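Local coordinates for molybdopterin biosynthesis Mog protein (PDB 2G4R) that probably acts on molybdopterin in the biosynthesis of the molybdenum cofactor, at residues V85-Y90 and T123-L128. Numbering follows the deposited sequence.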
loop_
_atom_site.group_PDB
_atom_site.type_symbol
_atom_site.label_atom_id
_atom_site.label_comp_id
_atom_site.label_asym_id
_atom_site.label_seq_id
_atom_site.Cartn_x
_atom_site.Cartn_y
_atom_site.Cartn_z
ATOM N N VAL A 85 -5.059 -21.473 -0.636
ATOM C CA VAL A 85 -5.669 -22.752 -0.279
ATOM C C VAL A 85 -6.920 -22.512 0.591
ATOM O O VAL A 85 -7.913 -23.208 0.412
ATOM C CB VAL A 85 -4.719 -23.693 0.489
ATOM C CG1 VAL A 85 -5.514 -24.950 1.111
ATOM C CG2 VAL A 85 -3.552 -24.177 -0.405
ATOM N N ALA A 86 -6.867 -21.543 1.507
ATOM C CA ALA A 86 -8.017 -21.283 2.393
ATOM C C ALA A 86 -9.246 -20.886 1.603
ATOM O O ALA A 86 -10.338 -21.299 1.936
ATOM C CB ALA A 86 -7.682 -20.174 3.444
ATOM N N VAL A 87 -9.066 -20.072 0.568
ATOM C CA VAL A 87 -10.152 -19.618 -0.278
ATOM C C VAL A 87 -10.622 -20.683 -1.276
ATOM O O VAL A 87 -11.789 -20.734 -1.639
ATOM C CB VAL A 87 -9.731 -18.334 -1.041
ATOM C CG1 VAL A 87 -10.764 -17.893 -2.002
ATOM C CG2 VAL A 87 -9.484 -17.207 -0.061
ATOM N N LEU A 88 -9.712 -21.549 -1.711
ATOM C CA LEU A 88 -10.014 -22.515 -2.783
ATOM C C LEU A 88 -10.998 -23.586 -2.347
ATOM O O LEU A 88 -10.976 -23.994 -1.189
ATOM C CB LEU A 88 -8.725 -23.196 -3.246
ATOM C CG LEU A 88 -7.819 -22.354 -4.148
ATOM C CD1 LEU A 88 -6.536 -23.114 -4.609
ATOM C CD2 LEU A 88 -8.568 -21.901 -5.330
ATOM N N ASP A 89 -11.837 -24.029 -3.276
ATOM C CA ASP A 89 -12.609 -25.275 -3.101
ATOM C C ASP A 89 -11.658 -26.465 -3.251
ATOM O O ASP A 89 -11.681 -27.401 -2.429
ATOM C CB ASP A 89 -13.750 -25.379 -4.130
ATOM C CG ASP A 89 -14.860 -24.359 -3.897
ATOM O OD1 ASP A 89 -15.077 -23.941 -2.741
ATOM O OD2 ASP A 89 -15.507 -23.963 -4.886
ATOM N N TYR A 90 -10.801 -26.428 -4.286
ATOM C CA TYR A 90 -9.782 -27.436 -4.457
ATOM C C TYR A 90 -8.582 -26.941 -5.272
ATOM O O TYR A 90 -8.681 -25.921 -5.969
ATOM C CB TYR A 90 -10.378 -28.662 -5.148
ATOM C CG TYR A 90 -11.094 -28.337 -6.433
ATOM C CD1 TYR A 90 -10.384 -28.183 -7.629
ATOM C CD2 TYR A 90 -12.475 -28.213 -6.458
ATOM C CE1 TYR A 90 -11.017 -27.874 -8.801
ATOM C CE2 TYR A 90 -13.136 -27.910 -7.634
ATOM C CZ TYR A 90 -12.388 -27.755 -8.801
ATOM O OH TYR A 90 -13.018 -27.449 -9.953
ATOM N N THR A 123 -14.344 -19.325 -10.053
ATOM C CA THR A 123 -13.163 -18.515 -10.287
ATOM C C THR A 123 -11.880 -19.374 -10.270
ATOM O O THR A 123 -11.642 -20.173 -9.363
ATOM C CB THR A 123 -13.052 -17.427 -9.167
ATOM O OG1 THR A 123 -14.243 -16.629 -9.158
ATOM C CG2 THR A 123 -11.869 -16.565 -9.366
ATOM N N LEU A 124 -11.071 -19.214 -11.302
ATOM C CA LEU A 124 -9.833 -19.913 -11.377
ATOM C C LEU A 124 -8.794 -18.989 -10.749
ATOM O O LEU A 124 -8.735 -17.807 -11.077
ATOM C CB LEU A 124 -9.500 -20.241 -12.793
ATOM C CG LEU A 124 -8.101 -20.761 -13.146
ATOM C CD1 LEU A 124 -7.869 -22.163 -12.601
ATOM C CD2 LEU A 124 -7.978 -20.749 -14.648
ATOM N N ILE A 125 -8.031 -19.520 -9.824
ATOM C CA ILE A 125 -6.944 -18.777 -9.141
ATOM C C ILE A 125 -5.603 -19.431 -9.451
ATOM O O ILE A 125 -5.443 -20.632 -9.251
ATOM C CB ILE A 125 -7.095 -18.735 -7.593
ATOM C CG1 ILE A 125 -8.532 -18.389 -7.236
ATOM C CG2 ILE A 125 -5.984 -17.837 -6.942
ATOM C CD1 ILE A 125 -8.746 -18.059 -5.876
ATOM N N ILE A 126 -4.659 -18.592 -9.841
ATOM C CA ILE A 126 -3.278 -18.957 -10.248
ATOM C C ILE A 126 -2.227 -18.227 -9.399
ATOM O O ILE A 126 -2.156 -17.011 -9.420
ATOM C CB ILE A 126 -3.059 -18.574 -11.713
ATOM C CG1 ILE A 126 -4.221 -19.081 -12.626
ATOM C CG2 ILE A 126 -1.685 -19.057 -12.205
ATOM C CD1 ILE A 126 -4.369 -20.616 -12.678
ATOM N N ASN A 127 -1.420 -18.955 -8.620
ATOM C CA ASN A 127 -0.287 -18.325 -7.936
ATOM C C ASN A 127 0.941 -18.381 -8.865
ATOM O O ASN A 127 1.283 -19.448 -9.386
ATOM C CB ASN A 127 0.105 -19.009 -6.617
ATOM C CG ASN A 127 -0.955 -18.931 -5.493
ATOM O OD1 ASN A 127 -1.809 -18.016 -5.414
ATOM N ND2 ASN A 127 -0.792 -19.832 -4.539
ATOM N N LEU A 128 1.554 -17.233 -9.089
ATOM C CA LEU A 128 2.828 -17.113 -9.797
ATOM C C LEU A 128 3.915 -16.580 -8.867
ATOM O O LEU A 128 3.629 -15.892 -7.891
ATOM C CB LEU A 128 2.722 -16.155 -10.949
ATOM C CG LEU A 128 1.748 -16.473 -12.068
ATOM C CD1 LEU A 128 1.729 -15.404 -13.088
ATOM C CD2 LEU A 128 2.094 -17.783 -12.680
#
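Leu88 and Ile125 carry most of this small apolar contact, with Val87 adding a second, looser touch. The closest approach runs from Leu88 CD2 to Ile125 CD1, 3.9 Å. The same leucine methyl also lies 4.0 Å from Ile125 CG1 and 4.2 Å from Ile125 CB, so it sits against the whole CB-CG1-CD1 arm at a slant, the two side chains crossing at an angle. Leu88 does not start out aimed at the strand, but chi1 of -76° sets CG anti to the carbonyl carbon and beside the backbone N; chi2 of -179° then turns CD1 anti to CA and leaves CD2 as the branch that meets the isoleucine. In Ile125, whose CB already faces the helix end, CG1 likewise lies on the side of its own backbone N, and chi2 of -168° extends CD1 away from the strand. That extension brings Ile125 CD1 to 4.4 Å from Val87 CG1, so the one methyl touches two consecutive residues.

Both touching pairs join side-chain carbons, spanning a backbone separation of 8.0 Å between Leu88 CA and Ile125 CA, and only 111 Å² is buried in total. Leu88 is also where the chain leaves helical geometry; Leu88 N makes a weak hydrogen bond of 3.2 Å to Val85 O. Beyond it, Asp89 and Tyr90 form a classic beta bulge opposite Val119 of strand 117-120, the strand that pairs antiparallel with 123-128. The contact thus packs the last turn of helix 80-87 and the residue that follows it against the mixed sheet, with Ile66 of strand 65-69 touching Ile125 and helix 49-60 meeting Val87 through Leu55, His56 and Val59.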